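Coenzyme f420-dependent n5,n10-methylenetetrahydromethanopterin reductase (Methanopyrus kandleri, PDB 1EZW) catalyses the reversible, coenzyme F420-dependent reduction of methylene-tetrahydromethanopterin to methyl-tetrahydromethanopterin in the pathway that makes methane from carbon dioxide. Local coordinates at residues T66-R71 and T129-V134; P115-E120 and G151-T156. One frame throughout, in Å; residues are numbered along the deposited sequence.

Interaction 1. Residues T66-R71 and T129-V134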
ATOM      1  N   THR A  66      20.766 -12.777   0.059  1.00 16.69           N
ATOM      2  CA  THR A  66      20.139 -13.989  -0.418  1.00 16.86           C
ATOM      3  C   THR A  66      21.245 -14.904  -0.912  1.00 17.21           C
ATOM      4  O   THR A  66      22.390 -14.675  -0.569  1.00 18.35           O
ATOM      5  CB  THR A  66      19.037 -13.693  -1.453  1.00 16.09           C
ATOM      6  OG1 THR A  66      18.414 -14.945  -1.807  1.00 16.11           O
ATOM      7  CG2 THR A  66      19.569 -12.975  -2.697  1.00 16.84           C
ATOM      8  N   ASN A  67      20.925 -15.947  -1.662  1.00 17.18           N
ATOM      9  CA  ASN A  67      21.989 -16.894  -2.067  1.00 18.86           C
ATOM     10  C   ASN A  67      21.658 -17.548  -3.393  1.00 19.12           C
ATOM     11  O   ASN A  67      20.541 -17.451  -3.893  1.00 18.77           O
ATOM     12  CB  ASN A  67      22.157 -17.980  -0.966  1.00 18.03           C
ATOM     13  CG  ASN A  67      20.873 -18.766  -0.725  1.00 17.74           C
ATOM     14  OD1 ASN A  67      20.078 -18.451   0.189  1.00 21.27           O
ATOM     15  ND2 ASN A  67      20.634 -19.763  -1.556  1.00 14.36           N
ATOM     16  N   PRO A  68      22.625 -18.237  -3.994  1.00 19.58           N
ATOM     17  CA  PRO A  68      22.395 -18.908  -5.300  1.00 17.89           C
ATOM     18  C   PRO A  68      21.631 -20.214  -5.289  1.00 17.42           C
ATOM     19  O   PRO A  68      21.258 -20.705  -6.359  1.00 19.37           O
ATOM     20  CB  PRO A  68      23.829 -19.232  -5.782  1.00 20.45           C
ATOM     21  CG  PRO A  68      24.729 -18.337  -4.914  1.00 20.41           C
ATOM     22  CD  PRO A  68      24.043 -18.339  -3.580  1.00 20.18           C
ATOM     23  N   TYR A  69      21.398 -20.766  -4.104  1.00 17.66           N
ATOM     24  CA  TYR A  69      20.895 -22.128  -3.984  1.00 19.28           C
ATOM     25  C   TYR A  69      19.447 -22.428  -3.735  1.00 18.64           C
ATOM     26  O   TYR A  69      18.907 -23.377  -4.294  1.00 21.23           O
ATOM     27  CB  TYR A  69      21.684 -22.848  -2.875  1.00 18.76           C
ATOM     28  CG  TYR A  69      23.192 -22.683  -3.031  1.00 21.44           C
ATOM     29  CD1 TYR A  69      23.904 -21.840  -2.169  1.00 21.40           C
ATOM     30  CD2 TYR A  69      23.876 -23.272  -4.109  1.00 23.53           C
ATOM     31  CE1 TYR A  69      25.252 -21.579  -2.365  1.00 23.89           C
ATOM     32  CE2 TYR A  69      25.268 -23.001  -4.319  1.00 24.73           C
ATOM     33  CZ  TYR A  69      25.933 -22.149  -3.432  1.00 25.89           C
ATOM     34  OH  TYR A  69      27.297 -21.856  -3.590  1.00 28.84           O
ATOM     35  N   THR A  70      18.819 -21.660  -2.851  1.00 17.50           N
ATOM     36  CA  THR A  70      17.450 -21.998  -2.491  1.00 16.44           C
ATOM     37  C   THR A  70      16.410 -21.588  -3.525  1.00 16.64           C
ATOM     38  O   THR A  70      15.239 -21.943  -3.371  1.00 17.27           O
ATOM     39  CB  THR A  70      17.080 -21.389  -1.146  1.00 17.64           C
ATOM     40  OG1 THR A  70      17.112 -19.962  -1.294  1.00 16.46           O
ATOM     41  CG2 THR A  70      18.087 -21.865  -0.004  1.00 15.68           C
ATOM     42  N   ARG A  71      16.812 -20.817  -4.539  1.00 17.21           N
ATOM     43  CA  ARG A  71      15.889 -20.421  -5.622  1.00 16.09           C
ATOM     44  C   ARG A  71      16.735 -20.403  -6.878  1.00 16.00           C
ATOM     45  O   ARG A  71      17.916 -20.070  -6.829  1.00 17.60           O
ATOM     46  CB  ARG A  71      15.380 -18.982  -5.435  1.00 15.64           C
ATOM     47  CG  ARG A  71      14.604 -18.767  -4.143  1.00 16.62           C
ATOM     48  CD  ARG A  71      14.189 -17.272  -4.123  1.00 16.23           C
ATOM     49  NE  ARG A  71      13.527 -16.880  -2.871  1.00 14.96           N
ATOM     50  CZ  ARG A  71      14.178 -16.705  -1.722  1.00 15.04           C
ATOM     51  NH1 ARG A  71      13.530 -16.352  -0.614  1.00 17.70           N
ATOM     52  NH2 ARG A  71      15.491 -16.892  -1.686  1.00 17.07           N
ATOM     53  N   THR A 129      32.337 -19.201  -7.324  1.00 25.14           N
ATOM     54  CA  THR A 129      32.010 -19.399  -8.731  1.00 23.90           C
ATOM     55  C   THR A 129      30.483 -19.363  -8.883  1.00 22.84           C
ATOM     56  O   THR A 129      29.996 -18.711  -9.797  1.00 22.64           O
ATOM     57  CB  THR A 129      32.587 -20.704  -9.257  1.00 25.89           C
ATOM     58  OG1 THR A 129      34.015 -20.538  -9.324  1.00 27.43           O
ATOM     59  CG2 THR A 129      32.036 -21.033 -10.634  1.00 26.82           C
ATOM     60  N   ALA A 130      29.753 -20.029  -7.991  1.00 22.33           N
ATOM     61  CA  ALA A 130      28.283 -19.990  -8.063  1.00 21.99           C
ATOM     62  C   ALA A 130      27.791 -18.528  -8.007  1.00 22.35           C
ATOM     63  O   ALA A 130      26.897 -18.148  -8.771  1.00 21.45           O
ATOM     64  CB  ALA A 130      27.648 -20.820  -6.929  1.00 22.98           C
ATOM     65  N   ILE A 131      28.382 -17.711  -7.140  1.00 20.45           N
ATOM     66  CA  ILE A 131      27.984 -16.307  -7.035  1.00 21.16           C
ATOM     67  C   ILE A 131      28.309 -15.550  -8.325  1.00 20.78           C
ATOM     68  O   ILE A 131      27.532 -14.731  -8.789  1.00 20.62           O
ATOM     69  CB  ILE A 131      28.629 -15.643  -5.792  1.00 20.61           C
ATOM     70  CG1 ILE A 131      27.994 -16.241  -4.521  1.00 21.79           C
ATOM     71  CG2 ILE A 131      28.405 -14.072  -5.858  1.00 19.33           C
ATOM     72  CD1 ILE A 131      28.623 -15.779  -3.203  1.00 24.29           C
ATOM     73  N   ARG A 132      29.481 -15.801  -8.928  1.00 20.62           N
ATOM     74  CA  ARG A 132      29.782 -15.139 -10.189  1.00 18.60           C
ATOM     75  C   ARG A 132      28.720 -15.492 -11.244  1.00 19.51           C
ATOM     76  O   ARG A 132      28.329 -14.643 -12.038  1.00 19.66           O
ATOM     77  CB  ARG A 132      31.151 -15.625 -10.725  1.00 21.51           C
ATOM     78  CG  ARG A 132      32.337 -15.136  -9.954  1.00 21.93           C
ATOM     79  CD  ARG A 132      33.591 -15.843 -10.533  1.00 25.22           C
ATOM     80  NE  ARG A 132      34.813 -15.414  -9.866  1.00 25.70           N
ATOM     81  CZ  ARG A 132      35.495 -14.315 -10.174  1.00 25.92           C
ATOM     82  NH1 ARG A 132      36.604 -14.027  -9.489  1.00 28.22           N
ATOM     83  NH2 ARG A 132      35.095 -13.513 -11.151  1.00 26.86           N
ATOM     84  N   GLU A 133      28.313 -16.754 -11.279  1.00 18.95           N
ATOM     85  CA  GLU A 133      27.350 -17.207 -12.284  1.00 19.03           C
ATOM     86  C   GLU A 133      25.979 -16.610 -12.029  1.00 20.26           C
ATOM     87  O   GLU A 133      25.326 -16.163 -12.969  1.00 19.85           O
ATOM     88  CB  GLU A 133      27.259 -18.733 -12.325  1.00 19.75           C
ATOM     89  CG  GLU A 133      28.626 -19.340 -12.793  1.00 20.64           C
ATOM     90  CD  GLU A 133      28.573 -20.810 -13.069  1.00 23.63           C
ATOM     91  OE1 GLU A 133      29.661 -21.381 -13.361  1.00 24.82           O
ATOM     92  OE2 GLU A 133      27.490 -21.431 -13.020  1.00 23.07           O
ATOM     93  N   VAL A 134      25.560 -16.601 -10.776  1.00 21.62           N
ATOM     94  CA  VAL A 134      24.248 -16.006 -10.484  1.00 21.33           C
ATOM     95  C   VAL A 134      24.290 -14.543 -10.888  1.00 20.08           C
ATOM     96  O   VAL A 134      23.309 -14.008 -11.417  1.00 19.70           O
ATOM     97  CB  VAL A 134      23.851 -16.090  -8.995  1.00 22.98           C
ATOM     98  CG1 VAL A 134      22.486 -15.389  -8.794  1.00 25.76           C
ATOM     99  CG2 VAL A 134      23.728 -17.502  -8.572  1.00 26.96           C
TER

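Interaction 2. Residues P115-E120 and G151-T156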
ATOM      1  N   PRO A 115      26.037 -28.390  -8.011  1.00 26.16           N
ATOM      2  CA  PRO A 115      25.785 -27.610  -9.241  1.00 25.35           C
ATOM      3  C   PRO A 115      24.267 -27.777  -9.435  1.00 25.07           C
ATOM      4  O   PRO A 115      23.791 -28.321 -10.444  1.00 25.30           O
ATOM      5  CB  PRO A 115      26.623 -28.366 -10.281  1.00 25.36           C
ATOM      6  CG  PRO A 115      26.456 -29.802  -9.842  1.00 25.88           C
ATOM      7  CD  PRO A 115      26.712 -29.674  -8.342  1.00 26.57           C
ATOM      8  N   ILE A 116      23.508 -27.281  -8.451  0.50 23.68           N
ATOM      9  CA  ILE A 116      22.054 -27.432  -8.423  0.50 23.09           C
ATOM     10  C   ILE A 116      21.296 -27.104  -9.697  0.50 21.70           C
ATOM     11  O   ILE A 116      20.390 -27.841 -10.093  0.50 23.30           O
ATOM     12  CB  ILE A 116      21.409 -26.592  -7.267  0.50 23.95           C
ATOM     13  CG1 ILE A 116      21.936 -27.065  -5.911  0.50 24.24           C
ATOM     14  CG2 ILE A 116      19.861 -26.737  -7.311  0.50 24.17           C
ATOM     15  CD1 ILE A 116      21.326 -26.338  -4.691  0.50 25.42           C
ATOM     16  N   TRP A 117      21.683 -26.025 -10.354  1.00 20.19           N
ATOM     17  CA  TRP A 117      20.959 -25.577 -11.539  1.00 21.16           C
ATOM     18  C   TRP A 117      21.554 -25.921 -12.896  1.00 20.39           C
ATOM     19  O   TRP A 117      21.206 -25.323 -13.916  1.00 20.42           O
ATOM     20  CB  TRP A 117      20.658 -24.071 -11.440  1.00 20.04           C
ATOM     21  CG  TRP A 117      20.019 -23.664 -10.110  1.00 18.37           C
ATOM     22  CD1 TRP A 117      20.560 -22.826  -9.166  1.00 20.48           C
ATOM     23  CD2 TRP A 117      18.758 -24.109  -9.568  1.00 18.91           C
ATOM     24  NE1 TRP A 117      19.723 -22.728  -8.082  1.00 19.11           N
ATOM     25  CE2 TRP A 117      18.615 -23.502  -8.299  1.00 20.10           C
ATOM     26  CE3 TRP A 117      17.740 -24.970 -10.032  1.00 18.73           C
ATOM     27  CZ2 TRP A 117      17.490 -23.714  -7.479  1.00 18.65           C
ATOM     28  CZ3 TRP A 117      16.620 -25.188  -9.215  1.00 18.77           C
ATOM     29  CH2 TRP A 117      16.508 -24.551  -7.948  1.00 19.99           C
ATOM     30  N   ASN A 118      22.449 -26.913 -12.899  1.00 23.04           N
ATOM     31  CA  ASN A 118      22.997 -27.417 -14.160  1.00 24.48           C
ATOM     32  C   ASN A 118      22.784 -28.939 -14.012  1.00 25.97           C
ATOM     33  O   ASN A 118      23.672 -29.665 -13.567  1.00 26.90           O
ATOM     34  CB  ASN A 118      24.481 -27.086 -14.304  1.00 25.18           C
ATOM     35  CG  ASN A 118      25.019 -27.500 -15.678  1.00 27.15           C
ATOM     36  OD1 ASN A 118      24.370 -28.259 -16.365  1.00 31.02           O
ATOM     37  ND2 ASN A 118      26.187 -27.013 -16.058  1.00 31.83           N
ATOM     38  N   PRO A 119      21.589 -29.426 -14.380  1.00 28.82           N
ATOM     39  CA  PRO A 119      21.171 -30.823 -14.302  1.00 30.48           C
ATOM     40  C   PRO A 119      22.105 -31.840 -14.921  1.00 32.93           C
ATOM     41  O   PRO A 119      22.179 -32.974 -14.444  1.00 34.64           O
ATOM     42  CB  PRO A 119      19.790 -30.801 -14.966  1.00 32.22           C
ATOM     43  CG  PRO A 119      19.291 -29.426 -14.550  1.00 31.64           C
ATOM     44  CD  PRO A 119      20.493 -28.622 -14.958  1.00 29.37           C
ATOM     45  N   GLU A 120      22.829 -31.460 -15.958  1.00 33.24           N
ATOM     46  CA  GLU A 120      23.730 -32.450 -16.544  1.00 36.95           C
ATOM     47  C   GLU A 120      25.099 -32.493 -15.893  1.00 37.09           C
ATOM     48  O   GLU A 120      25.894 -33.394 -16.173  1.00 37.21           O
ATOM     49  CB  GLU A 120      23.852 -32.246 -18.053  1.00 39.57           C
ATOM     50  CG  GLU A 120      24.057 -30.828 -18.505  1.00 44.40           C
ATOM     51  CD  GLU A 120      23.845 -30.671 -20.017  1.00 47.28           C
ATOM     52  OE1 GLU A 120      24.731 -31.085 -20.800  1.00 49.55           O
ATOM     53  OE2 GLU A 120      22.780 -30.157 -20.428  1.00 47.90           O
ATOM     54  N   GLY A 151      27.149 -22.312 -17.327  1.00 27.21           N
ATOM     55  CA  GLY A 151      28.273 -22.276 -16.408  1.00 27.54           C
ATOM     56  C   GLY A 151      28.381 -23.630 -15.756  1.00 25.62           C
ATOM     57  O   GLY A 151      27.780 -24.597 -16.242  1.00 27.93           O
ATOM     58  N   LYS A 152      29.128 -23.712 -14.659  1.00 26.24           N
ATOM     59  CA  LYS A 152      29.297 -24.951 -13.914  1.00 25.84           C
ATOM     60  C   LYS A 152      28.167 -25.183 -12.929  1.00 24.71           C
ATOM     61  O   LYS A 152      27.847 -26.314 -12.604  1.00 25.27           O
ATOM     62  CB  LYS A 152      30.582 -24.928 -13.057  1.00 29.59           C
ATOM     63  CG  LYS A 152      31.899 -24.616 -13.768  1.00 34.10           C
ATOM     64  CD  LYS A 152      33.050 -24.436 -12.717  1.00 39.08           C
ATOM     65  CE  LYS A 152      33.667 -25.765 -12.162  1.00 42.88           C
ATOM     66  NZ  LYS A 152      32.837 -26.745 -11.379  1.00 44.46           N
ATOM     67  N   TYR A 153      27.559 -24.106 -12.423  0.65 23.29           N
ATOM     68  CA  TYR A 153      26.493 -24.236 -11.421  0.65 22.16           C
ATOM     69  C   TYR A 153      25.102 -24.004 -12.023  0.65 20.81           C
ATOM     70  O   TYR A 153      24.122 -24.537 -11.535  0.65 20.73           O
ATOM     71  CB  TYR A 153      26.789 -23.270 -10.239  0.65 21.22           C
ATOM     72  CG  TYR A 153      25.611 -22.431  -9.747  0.65 21.81           C
ATOM     73  CD1 TYR A 153      24.798 -22.860  -8.688  0.65 21.11           C
ATOM     74  CD2 TYR A 153      25.304 -21.223 -10.371  0.65 21.18           C
ATOM     75  CE1 TYR A 153      23.703 -22.090  -8.267  0.65 22.01           C
ATOM     76  CE2 TYR A 153      24.201 -20.447  -9.951  0.65 21.24           C
ATOM     77  CZ  TYR A 153      23.421 -20.888  -8.911  0.65 19.43           C
ATOM     78  OH  TYR A 153      22.328 -20.105  -8.541  0.65 19.86           O
ATOM     79  N   VAL A 154      25.020 -23.231 -13.094  1.00 21.04           N
ATOM     80  CA  VAL A 154      23.725 -23.029 -13.724  1.00 21.89           C
ATOM     81  C   VAL A 154      23.909 -23.058 -15.225  1.00 22.74           C
ATOM     82  O   VAL A 154      24.864 -22.483 -15.763  1.00 24.08           O
ATOM     83  CB  VAL A 154      23.052 -21.659 -13.291  1.00 22.18           C
ATOM     84  CG1 VAL A 154      23.953 -20.462 -13.621  1.00 20.60           C
ATOM     85  CG2 VAL A 154      21.723 -21.522 -14.003  1.00 22.51           C
ATOM     86  N   LYS A 155      23.006 -23.765 -15.895  1.00 22.97           N
ATOM     87  CA  LYS A 155      22.992 -23.802 -17.348  1.00 23.63           C
ATOM     88  C   LYS A 155      21.543 -23.527 -17.739  1.00 22.39           C
ATOM     89  O   LYS A 155      20.647 -24.262 -17.379  1.00 23.61           O
ATOM     90  CB  LYS A 155      23.451 -25.165 -17.905  1.00 24.33           C
ATOM     91  CG  LYS A 155      23.350 -25.188 -19.440  1.00 27.93           C
ATOM     92  CD  LYS A 155      23.803 -26.555 -20.022  1.00 31.60           C
ATOM     93  CE  LYS A 155      23.598 -26.559 -21.547  1.00 35.58           C
ATOM     94  NZ  LYS A 155      24.209 -27.754 -22.195  1.00 39.45           N
ATOM     95  N   THR A 156      21.318 -22.448 -18.468  1.00 23.58           N
ATOM     96  CA  THR A 156      19.955 -22.119 -18.882  1.00 23.60           C
ATOM     97  C   THR A 156      19.728 -22.544 -20.322  1.00 24.22           C
ATOM     98  O   THR A 156      20.671 -22.974 -21.025  1.00 24.01           O
ATOM     99  CB  THR A 156      19.718 -20.602 -18.861  1.00 24.48           C
ATOM    100  OG1 THR A 156      20.462 -19.970 -19.910  1.00 23.97           O
ATOM    101  CG2 THR A 156      20.160 -19.998 -17.525  1.00 23.61           C
TER

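Interaction 1. Residues T66-R71 and T129-V134
Pro-68 presents its ring to Ile-131 and Val-134 of the helix. The valine crosses it at about a right angle and brings CG2 to 3.3 Å from Pro-68 CB, tighter than a usual carbon contact. Its CG1 stands anti to the backbone N (chi1 178°), which leaves CG2, beside that N, to face the proline. Further along the ring, Pro-68 CG lies 3.9 Å from Ile-131 CG1, the isoleucine meeting it at a slant. Pro-68 belongs to the loop between strand 60-63 and helix 73-86 of the TIM barrel, and 127-142 is a helix of the same (beta, alpha)8 fold. Met-95, on strand 93-95, touches the side chains of Pro-68, Ile-131 and Val-134 alike. Tyr-69 reaches the helix one turn before Val-134: its OH comes within 3.5 Å of Ala-130 CB, and the ring meets that methyl at an angle, with CZ 4.1 Å away. One face of the same ring is covered by Pro-68 CB, which sits over the ring centre.

Interaction 2. Residues P115-E120 and G151-T156
With chi1 at -175°, Asn-118 throws its amide away from its own N and over the start of the 151-156 loop, where ND2 gives a weak hydrogen bond to Gly-151 O at 2.9 Å. Lys-155 is extended through all four torsions, its CB lying 3.6 Å from Asn-118 OD1 and its far end carried on to Glu-120. There NZ and OE2 form a salt bridge at 3.3 Å, its hydrogen bond weak. An alanine in place of Asn-118 would probably leave Gly-151 O without this donor and open a gap beside the first methylene of Lys-155. The backbones meet in a single beta bridge between Trp-117 and Val-154: Lys-155 N bonds to Trp-117 O at 3.1 Å and 166°, while Trp-117 N gives only a weak bond to Tyr-153 O. A type I turn, Pro-115 to Asn-118, delivers the tryptophan to this bridge. Both segments are loops of the barrel chain, one leading into helix 127-142 and the other following it. Trp-117 and Tyr-153, the latter modelled in two conformers, lie side by side and point the same way. Tyr-153 OH lies at the indole's edge, 3.3 Å from Trp-117 CD1, and the two rings meet obliquely, planes at 80°. Trp-117 NE1 hydrogen-bonds to Pro-68 O, and Tyr-153 OH, in the conformer given, probably bonds there too.

In the fold
Interaction 1 is wholly buried, whereas interaction 2 lies farther from the chain's centre and ends in a charged pair at the surface, its glutamate exposed and its lysine partly so. The chemistry changes accordingly: apolar packing inside, then backbone bonds, an amide and a charged pair outside. Helix 127-142 is shared ground. Residues 129-134 receive the 66-71 loop, while interaction 2 ties together the chain entering and leaving that helix. Glu-133 joins the two, its carboxylate accepting bonds from the backbone N of Lys-152, Tyr-153 and Val-154, and Tyr-153 also packs on Ala-130 and Val-134. Both contacts reach the second subunit, where Thr-70 and Arg-71 pack on its Ile-75 and Trp-117 on its Tyr-69.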